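Local coordinates for Rod shape determining protein RodA (Thermus thermophilus, PDB 6BAR) that probably polymerises lipid-linked disaccharide-pentapeptide units into glycan strands of peptidoglycan during cell wall elongation, as a membrane-embedded glycosyltransferase of the SEDS family, at residues A[70-74]-A[113-117]; A[75-80]-A[104-110]; A[118-122]-A[135-139]; A[140-144]-A[159-163]. All coordinates share one frame; numbering follows the deposited sequence.

Interaction 1: A[70-74]-A[113-117]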
loop_
_atom_site.group_PDB
_atom_site.type_symbol
_atom_site.label_atom_id
_atom_site.label_comp_id
_atom_site.label_asym_id
_atom_site.label_seq_id
_atom_site.Cartn_x
_atom_site.Cartn_y
_atom_site.Cartn_z
ATOM N N TYR A 70 -14.226 7.884 8.983
ATOM C CA TYR A 70 -15.391 7.018 8.883
ATOM C C TYR A 70 -16.100 7.173 7.533
ATOM O O TYR A 70 -16.504 6.159 6.941
ATOM C CB TYR A 70 -16.341 7.291 10.057
ATOM C CG TYR A 70 -15.776 6.910 11.423
ATOM C CD1 TYR A 70 -14.742 5.981 11.541
ATOM C CD2 TYR A 70 -16.278 7.473 12.592
ATOM C CE1 TYR A 70 -14.224 5.625 12.786
ATOM C CE2 TYR A 70 -15.766 7.121 13.836
ATOM C CZ TYR A 70 -14.740 6.198 13.926
ATOM O OH TYR A 70 -14.233 5.850 15.159
ATOM N N PRO A 71 -16.272 8.398 7.001
ATOM C CA PRO A 71 -16.851 8.504 5.649
ATOM C C PRO A 71 -16.021 7.824 4.571
ATOM O O PRO A 71 -16.589 7.177 3.680
ATOM C CB PRO A 71 -16.948 10.021 5.426
ATOM C CG PRO A 71 -17.044 10.591 6.776
ATOM C CD PRO A 71 -16.168 9.726 7.636
ATOM N N LEU A 72 -14.692 7.944 4.615
ATOM C CA LEU A 72 -13.896 7.264 3.598
ATOM C C LEU A 72 -14.028 5.749 3.711
ATOM O O LEU A 72 -14.083 5.058 2.686
ATOM C CB LEU A 72 -12.431 7.703 3.686
ATOM C CG LEU A 72 -12.184 9.176 3.323
ATOM C CD1 LEU A 72 -10.696 9.499 3.307
ATOM C CD2 LEU A 72 -12.837 9.552 1.999
ATOM N N TYR A 73 -14.125 5.224 4.935
ATOM C CA TYR A 73 -14.317 3.789 5.129
ATOM C C TYR A 73 -15.649 3.326 4.550
ATOM O O TYR A 73 -15.721 2.304 3.854
ATOM C CB TYR A 73 -14.228 3.452 6.618
ATOM C CG TYR A 73 -14.632 2.036 6.975
ATOM C CD1 TYR A 73 -13.730 0.987 6.851
ATOM C CD2 TYR A 73 -15.904 1.754 7.457
ATOM C CE1 TYR A 73 -14.088 -0.304 7.185
ATOM C CE2 TYR A 73 -16.271 0.467 7.797
ATOM C CZ TYR A 73 -15.358 -0.559 7.660
ATOM O OH TYR A 73 -15.714 -1.845 7.996
ATOM N N GLY A 74 -16.722 4.060 4.841
ATOM C CA GLY A 74 -18.008 3.710 4.260
ATOM C C GLY A 74 -18.004 3.762 2.743
ATOM O O GLY A 74 -18.595 2.905 2.082
ATOM N N GLY A 113 -8.968 3.839 3.762
ATOM C CA GLY A 113 -10.119 4.063 4.617
ATOM C C GLY A 113 -10.117 3.198 5.861
ATOM O O GLY A 113 -10.432 3.676 6.951
ATOM N N LEU A 114 -9.757 1.921 5.725
ATOM C CA LEU A 114 -9.717 1.048 6.892
ATOM C C LEU A 114 -8.595 1.443 7.839
ATOM O O LEU A 114 -8.780 1.414 9.060
ATOM C CB LEU A 114 -9.565 -0.416 6.480
ATOM C CG LEU A 114 -9.625 -1.404 7.657
ATOM C CD1 LEU A 114 -10.912 -1.222 8.446
ATOM C CD2 LEU A 114 -9.499 -2.839 7.180
ATOM N N LEU A 115 -7.426 1.818 7.304
ATOM C CA LEU A 115 -6.346 2.279 8.174
ATOM C C LEU A 115 -6.783 3.492 8.986
ATOM O O LEU A 115 -6.613 3.526 10.211
ATOM C CB LEU A 115 -5.093 2.587 7.351
ATOM C CG LEU A 115 -4.274 1.376 6.886
ATOM C CD1 LEU A 115 -3.084 1.804 6.043
ATOM C CD2 LEU A 115 -3.811 0.552 8.078
ATOM N N LEU A 116 -7.396 4.482 8.326
ATOM C CA LEU A 116 -7.867 5.673 9.034
ATOM C C LEU A 116 -8.952 5.332 10.051
ATOM O O LEU A 116 -8.904 5.786 11.201
ATOM C CB LEU A 116 -8.381 6.712 8.041
ATOM C CG LEU A 116 -7.279 7.462 7.293
ATOM C CD1 LEU A 116 -7.848 8.409 6.244
ATOM C CD2 LEU A 116 -6.418 8.213 8.291
ATOM N N ALA A 117 -9.947 4.540 9.642
ATOM C CA ALA A 117 -11.062 4.217 10.528
ATOM C C ALA A 117 -10.588 3.462 11.763
ATOM O O ALA A 117 -11.003 3.767 12.885
ATOM C CB ALA A 117 -12.117 3.409 9.771
#
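Segments 70-74 and 113-117 are helical and run roughly antiparallel, their axes 7.9 Å apart at an angle of 145°, and the backbones come together at Y73 and G113, whose CA atoms are 4.2 Å apart. With no side chain on G113, the first helix can sit almost against the second here, and CB of Y73 rests beside the G113 carbonyl oxygen. The Y73 side chain then runs along the flank of helix 106-121. Its CG stands anti to the backbone N (chi1 171°), a torsion that lays the ring beside L114, whose side chain points the same way. The closest touch is Y73 CE1 to L114 CD1, 3.5 Å, with CD1 of the same ring a little farther from that methyl. Nearer its root, CB of the same tyrosine packs on the methyl of A117 at 3.8 Å.

This is helix-on-helix packing within the transmembrane bundle of a SEDS protein, helix 69-86 lying against helix 106-121. The phenol hydroxyl of Y73 reaches past the pair to a third helix, where the carbonyl oxygen of L139 accepts a probable hydrogen bond. On one flank of the interface L72 and L116 meet more loosely through their CD1 methyls, 4.2 Å apart. At the exposed end Y70 starts away from the partner, yet its ring returns: CE1 presents the ring edge to the A117 carbonyl oxygen at 3.7 Å, and CD1 lies 4.1 Å from the A117 methyl. The same ring makes a cation-pi contact with K120, one helical turn beyond L116.

Interaction 2: A[75-80]-A[104-110]; sequences ASLLLL and FQPLELA. With OLC ((2R)-2,3-dihydroxypropyl (9Z)-octadec-9-enoate), chain C.
S76 holds its OG between the backbone N and the carbonyl carbon (chi1 53°), which directs the hydroxyl to the carbonyl oxygens of Y73 and L72 in its own helix. Its CB, which points toward the partner from the backbone, meets A110 CA at 3.5 Å. L109 carries its CG anti to the backbone N (chi1 -173°), an extension that lays CG over S76 CB at 3.7 Å and sends CD2 on to L79 CD2. The small residues S76 and A110 allow the antiparallel helices to close to a CA-CA distance of 4.8 Å at this level.

These segments form the far end of the pairing between helices 69-86 and 106-121, beside the two-stranded hairpin 97-99/102-104 that leads into the second helix. One turn farther along, L80 straddles two partners: its CD2 lies on P106 CB at 3.6 Å and its CD1 on A110 CB at 3.7 Å. The proline ring is also approached by the backbone of L79, whose carbonyl oxygen faces P106 CG.

F104 closes the contact on the lipid side, crossing L79 at about a right angle. One corner of its ring edge, CE2, meets L79 CD2 at 3.8 Å, while across the ring CD1 meets C6 of the acyl chain of a bound monoolein at 3.5 Å. F97 of the neighbouring strand touches both F104 and P106.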
loop_
_atom_site.group_PDB
_atom_site.type_symbol
_atom_site.label_atom_id
_atom_site.label_comp_id
_atom_site.label_asym_id
_atom_site.label_seq_id
_atom_site.Cartn_x
_atom_site.Cartn_y
_atom_site.Cartn_z
ATOM N N ALA A 75 -17.343 4.773 2.169
ATOM C CA ALA A 75 -17.312 4.907 0.713
ATOM C C ALA A 75 -16.493 3.798 0.067
ATOM O O ALA A 75 -16.824 3.325 -1.027
ATOM C CB ALA A 75 -16.767 6.278 0.324
ATOM N N SER A 76 -15.431 3.353 0.734
ATOM C CA SER A 76 -14.687 2.220 0.205
ATOM C C SER A 76 -15.489 0.931 0.327
ATOM O O SER A 76 -15.414 0.071 -0.554
ATOM C CB SER A 76 -13.338 2.094 0.902
ATOM O OG SER A 76 -13.469 2.050 2.311
ATOM N N LEU A 77 -16.281 0.788 1.394
ATOM C CA LEU A 77 -17.152 -0.383 1.498
ATOM C C LEU A 77 -18.189 -0.402 0.378
ATOM O O LEU A 77 -18.364 -1.419 -0.307
ATOM C CB LEU A 77 -17.839 -0.420 2.863
ATOM C CG LEU A 77 -17.087 -1.177 3.956
ATOM C CD1 LEU A 77 -17.917 -1.296 5.224
ATOM C CD2 LEU A 77 -16.691 -2.547 3.447
ATOM N N LEU A 78 -18.885 0.720 0.172
ATOM C CA LEU A 78 -19.890 0.771 -0.887
ATOM C C LEU A 78 -19.264 0.623 -2.273
ATOM O O LEU A 78 -19.897 0.054 -3.167
ATOM C CB LEU A 78 -20.715 2.062 -0.793
ATOM C CG LEU A 78 -21.729 2.140 0.360
ATOM C CD1 LEU A 78 -22.831 3.142 0.046
ATOM C CD2 LEU A 78 -22.323 0.771 0.700
ATOM N N LEU A 79 -18.010 1.066 -2.456
ATOM C CA LEU A 79 -17.333 0.905 -3.744
ATOM C C LEU A 79 -16.831 -0.522 -3.966
ATOM O O LEU A 79 -16.873 -1.029 -5.095
ATOM C CB LEU A 79 -16.178 1.898 -3.855
ATOM C CG LEU A 79 -16.434 3.123 -4.737
ATOM C CD1 LEU A 79 -17.837 3.649 -4.515
ATOM C CD2 LEU A 79 -15.409 4.223 -4.485
ATOM N N LEU A 80 -16.335 -1.177 -2.913
ATOM C CA LEU A 80 -16.040 -2.601 -3.002
ATOM C C LEU A 80 -17.290 -3.390 -3.359
ATOM O O LEU A 80 -17.238 -4.328 -4.162
ATOM C CB LEU A 80 -15.457 -3.107 -1.682
ATOM C CG LEU A 80 -13.988 -2.797 -1.435
ATOM C CD1 LEU A 80 -13.530 -3.399 -0.121
ATOM C CD2 LEU A 80 -13.155 -3.317 -2.586
ATOM N N PHE A 104 -9.657 2.655 -11.911
ATOM C CA PHE A 104 -9.686 2.842 -10.460
ATOM C C PHE A 104 -10.152 1.564 -9.778
ATOM O O PHE A 104 -11.304 1.153 -9.945
ATOM C CB PHE A 104 -10.595 4.011 -10.058
ATOM C CG PHE A 104 -10.894 4.058 -8.584
ATOM C CD1 PHE A 104 -9.939 4.510 -7.683
ATOM C CD2 PHE A 104 -12.124 3.638 -8.096
ATOM C CE1 PHE A 104 -10.204 4.544 -6.324
ATOM C CE2 PHE A 104 -12.395 3.670 -6.740
ATOM C CZ PHE A 104 -11.434 4.126 -5.853
ATOM N N GLN A 105 -9.270 0.966 -8.977
ATOM C CA GLN A 105 -9.533 -0.246 -8.210
ATOM C C GLN A 105 -9.903 0.108 -6.776
ATOM O O GLN A 105 -9.123 0.788 -6.092
ATOM C CB GLN A 105 -8.301 -1.143 -8.223
ATOM C CG GLN A 105 -8.379 -2.336 -7.307
ATOM C CD GLN A 105 -7.075 -3.108 -7.266
ATOM O OE1 GLN A 105 -6.006 -2.563 -7.555
ATOM N NE2 GLN A 105 -7.156 -4.388 -6.911
ATOM N N PRO A 106 -11.056 -0.340 -6.267
ATOM C CA PRO A 106 -11.481 0.087 -4.925
ATOM C C PRO A 106 -10.616 -0.454 -3.802
ATOM O O PRO A 106 -10.783 -0.013 -2.656
ATOM C CB PRO A 106 -12.914 -0.455 -4.816
ATOM C CG PRO A 106 -13.310 -0.828 -6.212
ATOM C CD PRO A 106 -12.045 -1.228 -6.897
ATOM N N LEU A 107 -9.711 -1.391 -4.085
ATOM C CA LEU A 107 -8.862 -1.947 -3.036
ATOM C C LEU A 107 -8.020 -0.868 -2.359
ATOM O O LEU A 107 -7.818 -0.906 -1.140
ATOM C CB LEU A 107 -7.962 -3.037 -3.618
ATOM C CG LEU A 107 -6.867 -3.575 -2.696
ATOM C CD1 LEU A 107 -7.465 -4.345 -1.537
ATOM C CD2 LEU A 107 -5.881 -4.429 -3.477
ATOM N N GLU A 108 -7.512 0.097 -3.126
ATOM C CA GLU A 108 -6.641 1.114 -2.541
ATOM C C GLU A 108 -7.418 2.018 -1.587
ATOM O O GLU A 108 -6.970 2.303 -0.462
ATOM C CB GLU A 108 -5.985 1.933 -3.655
ATOM C CG GLU A 108 -5.267 1.095 -4.713
ATOM C CD GLU A 108 -3.998 0.436 -4.193
ATOM O OE1 GLU A 108 -3.468 0.872 -3.147
ATOM O OE2 GLU A 108 -3.530 -0.524 -4.836
ATOM N N LEU A 109 -8.587 2.485 -2.032
ATOM C CA LEU A 109 -9.471 3.257 -1.170
ATOM C C LEU A 109 -9.851 2.469 0.077
ATOM O O LEU A 109 -9.938 3.035 1.172
ATOM C CB LEU A 109 -10.721 3.669 -1.946
ATOM C CG LEU A 109 -11.669 4.631 -1.234
ATOM C CD1 LEU A 109 -10.909 5.873 -0.816
ATOM C CD2 LEU A 109 -12.836 4.988 -2.138
ATOM N N ALA A 110 -10.072 1.159 -0.065
ATOM C CA ALA A 110 -10.363 0.333 1.104
ATOM C C ALA A 110 -9.197 0.335 2.082
ATOM O O ALA A 110 -9.389 0.518 3.289
ATOM C CB ALA A 110 -10.697 -1.094 0.677
HETATM C C10 OLC C . -6.938 7.710 -2.219
HETATM C C9 OLC C . -6.133 7.065 -3.088
HETATM C C8 OLC C . -6.712 6.067 -4.069
HETATM C C24 OLC C . -4.359 5.430 -15.577
HETATM C C7 OLC C . -5.916 6.091 -5.359
HETATM C C6 OLC C . -6.777 5.585 -6.498
HETATM C C5 OLC C . -6.083 4.459 -7.236
HETATM C C4 OLC C . -6.480 4.492 -8.697
HETATM C C3 OLC C . -6.128 5.839 -9.299
HETATM C C2 OLC C . -5.962 5.702 -10.801
HETATM C C21 OLC C . -5.805 6.078 -13.652
HETATM C C1 OLC C . -6.639 6.839 -11.544
HETATM C C22 OLC C . -4.928 6.585 -14.782
HETATM O O19 OLC C . -7.540 7.468 -11.020
HETATM O O25 OLC C . -3.082 5.777 -16.071
HETATM O O23 OLC C . -5.685 7.406 -15.640
HETATM O O20 OLC C . -6.220 7.169 -12.849
#

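Interaction 3: A[118-122]-A[135-139]; sequences LAKAL and LPALL
L118 makes the closely packed part of this contact: its CD1 methyl lies 3.8 Å from P136 CA and the same 3.8 Å from L139 CD1. With CG roughly anti to the backbone N (chi1 -153°), the leucine extends from the flank of its helix until that one methyl is shared by the proline and the leucine a turn later. Both L118 and P136 are buried, and V163 and V166 of helix 153-170 pack on L118 from a further helix. L122, just past the helix end, adds to this buried side by sliding antiparallel along L135, with their CD2 methyls 3.9 Å apart; its CD1 reaches P136 CG only at the longer distance of 4.4 Å.

The side with more access to solvent is built differently. A121 and L135 are partly exposed, and their side chains approach less closely, CB to CD2 at 4.2 Å. The same CD2 of L135 also lies against the A121 carbonyl oxygen. From A121 to L139 only a distant methyl touch remains, CB to CD1 at 4.4 Å. The backbones also spread apart in this direction, the CA distance growing from 6.8 Å at L118 and P136 to 8.3 Å at A121 and L135.

Helix 131-148 is kinked here, because the proline nitrogen of P136 has no hydrogen to give to the preceding turn. Joined by the short connection after L122, the two helices form an antiparallel helical hairpin, the basic unit of a polytopic membrane protein.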
loop_
_atom_site.group_PDB
_atom_site.type_symbol
_atom_site.label_atom_id
_atom_site.label_comp_id
_atom_site.label_asym_id
_atom_site.label_seq_id
_atom_site.Cartn_x
_atom_site.Cartn_y
_atom_site.Cartn_z
ATOM N N LEU A 118 -9.709 2.473 11.578
ATOM C CA LEU A 118 -9.230 1.702 12.718
ATOM C C LEU A 118 -8.325 2.540 13.611
ATOM O O LEU A 118 -8.407 2.448 14.842
ATOM C CB LEU A 118 -8.511 0.444 12.232
ATOM C CG LEU A 118 -8.520 -0.737 13.209
ATOM C CD1 LEU A 118 -9.948 -1.108 13.603
ATOM C CD2 LEU A 118 -7.800 -1.938 12.622
ATOM N N ALA A 119 -7.474 3.382 13.014
ATOM C CA ALA A 119 -6.626 4.253 13.822
ATOM C C ALA A 119 -7.459 5.191 14.685
ATOM O O ALA A 119 -7.182 5.350 15.880
ATOM C CB ALA A 119 -5.676 5.050 12.927
ATOM N N LYS A 120 -8.494 5.813 14.104
ATOM C CA LYS A 120 -9.313 6.748 14.876
ATOM C C LYS A 120 -10.141 6.021 15.930
ATOM O O LYS A 120 -10.200 6.455 17.084
ATOM C CB LYS A 120 -10.219 7.564 13.951
ATOM C CG LYS A 120 -11.078 8.601 14.683
ATOM C CD LYS A 120 -12.073 9.300 13.749
ATOM C CE LYS A 120 -12.907 10.357 14.487
ATOM N NZ LYS A 120 -13.877 11.068 13.595
ATOM N N ALA A 121 -10.783 4.910 15.568
ATOM C CA ALA A 121 -11.589 4.204 16.554
ATOM C C ALA A 121 -10.753 3.496 17.613
ATOM O O ALA A 121 -11.323 3.029 18.602
ATOM C CB ALA A 121 -12.513 3.191 15.869
ATOM N N LEU A 122 -9.432 3.399 17.453
ATOM C CA LEU A 122 -8.629 2.677 18.436
ATOM C C LEU A 122 -7.657 3.576 19.198
ATOM O O LEU A 122 -6.585 3.123 19.597
ATOM C CB LEU A 122 -7.875 1.518 17.775
ATOM C CG LEU A 122 -8.618 0.178 17.617
ATOM C CD1 LEU A 122 -7.697 -0.906 17.071
ATOM C CD2 LEU A 122 -9.249 -0.268 18.931
ATOM N N LEU A 135 -14.407 -4.882 17.591
ATOM C CA LEU A 135 -14.285 -3.642 16.826
ATOM C C LEU A 135 -13.387 -3.812 15.607
ATOM O O LEU A 135 -13.857 -3.542 14.484
ATOM C CB LEU A 135 -13.813 -2.500 17.739
ATOM C CG LEU A 135 -13.702 -1.091 17.166
ATOM C CD1 LEU A 135 -15.061 -0.530 16.754
ATOM C CD2 LEU A 135 -13.050 -0.199 18.202
ATOM N N PRO A 136 -12.133 -4.274 15.726
ATOM C CA PRO A 136 -11.362 -4.549 14.502
ATOM C C PRO A 136 -12.003 -5.615 13.637
ATOM O O PRO A 136 -11.935 -5.526 12.405
ATOM C CB PRO A 136 -9.993 -5.003 15.029
ATOM C CG PRO A 136 -9.956 -4.592 16.441
ATOM C CD PRO A 136 -11.358 -4.611 16.936
ATOM N N ALA A 137 -12.639 -6.616 14.250
ATOM C CA ALA A 137 -13.356 -7.630 13.486
ATOM C C ALA A 137 -14.471 -7.015 12.649
ATOM O O ALA A 137 -14.521 -7.210 11.432
ATOM C CB ALA A 137 -13.924 -8.695 14.428
ATOM N N LEU A 138 -15.402 -6.298 13.278
ATOM C CA LEU A 138 -16.530 -5.799 12.499
ATOM C C LEU A 138 -16.144 -4.654 11.580
ATOM O O LEU A 138 -16.937 -4.297 10.702
ATOM C CB LEU A 138 -17.682 -5.364 13.409
ATOM C CG LEU A 138 -17.478 -4.262 14.453
ATOM C CD1 LEU A 138 -17.845 -2.871 13.925
ATOM C CD2 LEU A 138 -18.278 -4.606 15.700
ATOM N N LEU A 139 -14.961 -4.068 11.749
ATOM C CA LEU A 139 -14.514 -3.069 10.791
ATOM C C LEU A 139 -13.709 -3.659 9.638
ATOM O O LEU A 139 -13.673 -3.057 8.561
ATOM C CB LEU A 139 -13.687 -1.991 11.499
ATOM C CG LEU A 139 -14.486 -1.035 12.387
ATOM C CD1 LEU A 139 -13.545 -0.011 12.973
ATOM C CD2 LEU A 139 -15.602 -0.358 11.597
#

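Interaction 4: A[140-144]-A[159-163]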
loop_
_atom_site.group_PDB
_atom_site.type_symbol
_atom_site.label_atom_id
_atom_site.label_comp_id
_atom_site.label_asym_id
_atom_site.label_seq_id
_atom_site.Cartn_x
_atom_site.Cartn_y
_atom_site.Cartn_z
ATOM N N THR A 140 -13.076 -4.821 9.832
ATOM C CA THR A 140 -12.270 -5.466 8.800
ATOM C C THR A 140 -13.038 -6.507 7.999
ATOM O O THR A 140 -12.810 -6.642 6.792
ATOM C CB THR A 140 -11.046 -6.142 9.431
ATOM O OG1 THR A 140 -10.286 -5.180 10.169
ATOM C CG2 THR A 140 -10.160 -6.768 8.352
ATOM N N LEU A 141 -13.927 -7.263 8.641
ATOM C CA LEU A 141 -14.588 -8.361 7.947
ATOM C C LEU A 141 -15.375 -7.912 6.724
ATOM O O LEU A 141 -15.274 -8.595 5.695
ATOM C CB LEU A 141 -15.471 -9.145 8.926
ATOM C CG LEU A 141 -14.693 -10.037 9.899
ATOM C CD1 LEU A 141 -15.638 -10.798 10.805
ATOM C CD2 LEU A 141 -13.766 -10.996 9.157
ATOM N N PRO A 142 -16.149 -6.819 6.740
ATOM C CA PRO A 142 -16.791 -6.401 5.480
ATOM C C PRO A 142 -15.795 -6.159 4.356
ATOM O O PRO A 142 -16.043 -6.565 3.214
ATOM C CB PRO A 142 -17.538 -5.121 5.882
ATOM C CG PRO A 142 -17.788 -5.279 7.335
ATOM C CD PRO A 142 -16.555 -5.951 7.862
ATOM N N VAL A 143 -14.644 -5.557 4.663
ATOM C CA VAL A 143 -13.651 -5.277 3.628
ATOM C C VAL A 143 -13.049 -6.573 3.097
ATOM O O VAL A 143 -12.995 -6.791 1.883
ATOM C CB VAL A 143 -12.566 -4.325 4.158
ATOM C CG1 VAL A 143 -11.577 -3.976 3.052
ATOM C CG2 VAL A 143 -13.202 -3.066 4.720
ATOM N N VAL A 144 -12.588 -7.454 3.989
ATOM C CA VAL A 144 -11.951 -8.691 3.537
ATOM C C VAL A 144 -12.953 -9.581 2.809
ATOM O O VAL A 144 -12.618 -10.242 1.816
ATOM C CB VAL A 144 -11.292 -9.419 4.724
ATOM C CG1 VAL A 144 -11.154 -10.907 4.438
ATOM C CG2 VAL A 144 -9.925 -8.814 5.018
ATOM N N VAL A 159 -4.647 -6.103 3.401
ATOM C CA VAL A 159 -5.557 -5.465 4.348
ATOM C C VAL A 159 -5.479 -6.143 5.709
ATOM O O VAL A 159 -5.296 -5.483 6.742
ATOM C CB VAL A 159 -6.992 -5.479 3.794
ATOM C CG1 VAL A 159 -7.986 -5.144 4.892
ATOM C CG2 VAL A 159 -7.116 -4.501 2.633
ATOM N N LEU A 160 -5.621 -7.471 5.731
ATOM C CA LEU A 160 -5.624 -8.198 6.994
ATOM C C LEU A 160 -4.311 -8.013 7.738
ATOM O O LEU A 160 -4.305 -7.813 8.959
ATOM C CB LEU A 160 -5.898 -9.682 6.745
ATOM C CG LEU A 160 -6.209 -10.549 7.967
ATOM C CD1 LEU A 160 -7.267 -9.894 8.853
ATOM C CD2 LEU A 160 -6.667 -11.929 7.531
ATOM N N PHE A 161 -3.186 -8.062 7.024
ATOM C CA PHE A 161 -1.904 -7.908 7.687
ATOM C C PHE A 161 -1.719 -6.495 8.217
ATOM O O PHE A 161 -1.140 -6.305 9.294
ATOM C CB PHE A 161 -0.774 -8.270 6.737
ATOM C CG PHE A 161 0.568 -8.055 7.328
ATOM C CD1 PHE A 161 1.127 -9.013 8.150
ATOM C CD2 PHE A 161 1.259 -6.877 7.097
ATOM C CE1 PHE A 161 2.362 -8.813 8.712
ATOM C CE2 PHE A 161 2.493 -6.668 7.655
ATOM C CZ PHE A 161 3.050 -7.636 8.467
ATOM N N GLY A 162 -2.187 -5.492 7.478
ATOM C CA GLY A 162 -2.210 -4.148 8.024
ATOM C C GLY A 162 -2.973 -4.078 9.331
ATOM O O GLY A 162 -2.470 -3.540 10.324
ATOM N N VAL A 163 -4.197 -4.618 9.346
ATOM C CA VAL A 163 -4.987 -4.638 10.576
ATOM C C VAL A 163 -4.219 -5.341 11.684
ATOM O O VAL A 163 -4.247 -4.919 12.846
ATOM C CB VAL A 163 -6.356 -5.302 10.339
ATOM C CG1 VAL A 163 -7.056 -5.540 11.673
ATOM C CG2 VAL A 163 -7.218 -4.435 9.450
#
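T140 and V163 project from facing helices and overlap side by side, and the threonine's rotamer decides which of its branches does what. OG1 stands anti to the carbonyl carbon (chi1 -57°), from where it is hydrogen-bonded to the carbonyl oxygen of P136 one turn earlier in the same helix; its outer side rests against the two V163 methyls. CG2, anti to the backbone N, reaches V163 CG2 at 3.9 Å and, more loosely, L160 CD1 at 4.3 Å.

V159 is the common partner at the other end. Its CG1, also anti to the backbone N (chi1 166°), is held out toward the opposite helix and lies 4.2 Å from V143 CG1 and 4.2 Å from V144 CG2. V144 turns CG2 to the interface, where it also approaches L160 CB at 4.5 Å. V144 and V159, like T140 and V163, overlap because they project from facing helices.

The axes run nearly antiparallel, at 160°, and stay 10.7 Å apart, so branch ends meet while the backbones remain separate. Helix 131-148 is kinked around P142, and L77 of helix 69-86 packs on P142 and V143.

Chemically the contact is a seam of methyl groups: cohesion between these helices rests on dispersion forces, and its buried hydroxyl is paired within its own helix.

Interactions 1 and 2 are successive levels of one helix pair, 69-86 with 106-121, their centres 10 Å apart. Interaction 3 continues along helix 106-121 to its end, and interaction 4 follows helix 131-148 on to helix 153-170. L114 joins interactions 1 and 4: its CD2 packs on V159 CG1 and V163 CG2, each at 3.6 Å. Interactions 1 and 3 meet where Y70 OH packs near A121 CB. V143 CG1 touches both L80 CD1 and A110 CB at 3.8 Å, joining 4 to 2. Interactions 2 and 3 do not touch, their centres being 17 Å apart. Bound monoolein contacts interaction 2 directly. In interaction 1, the side chain of L72 is about 7 Å from a bound monoolein.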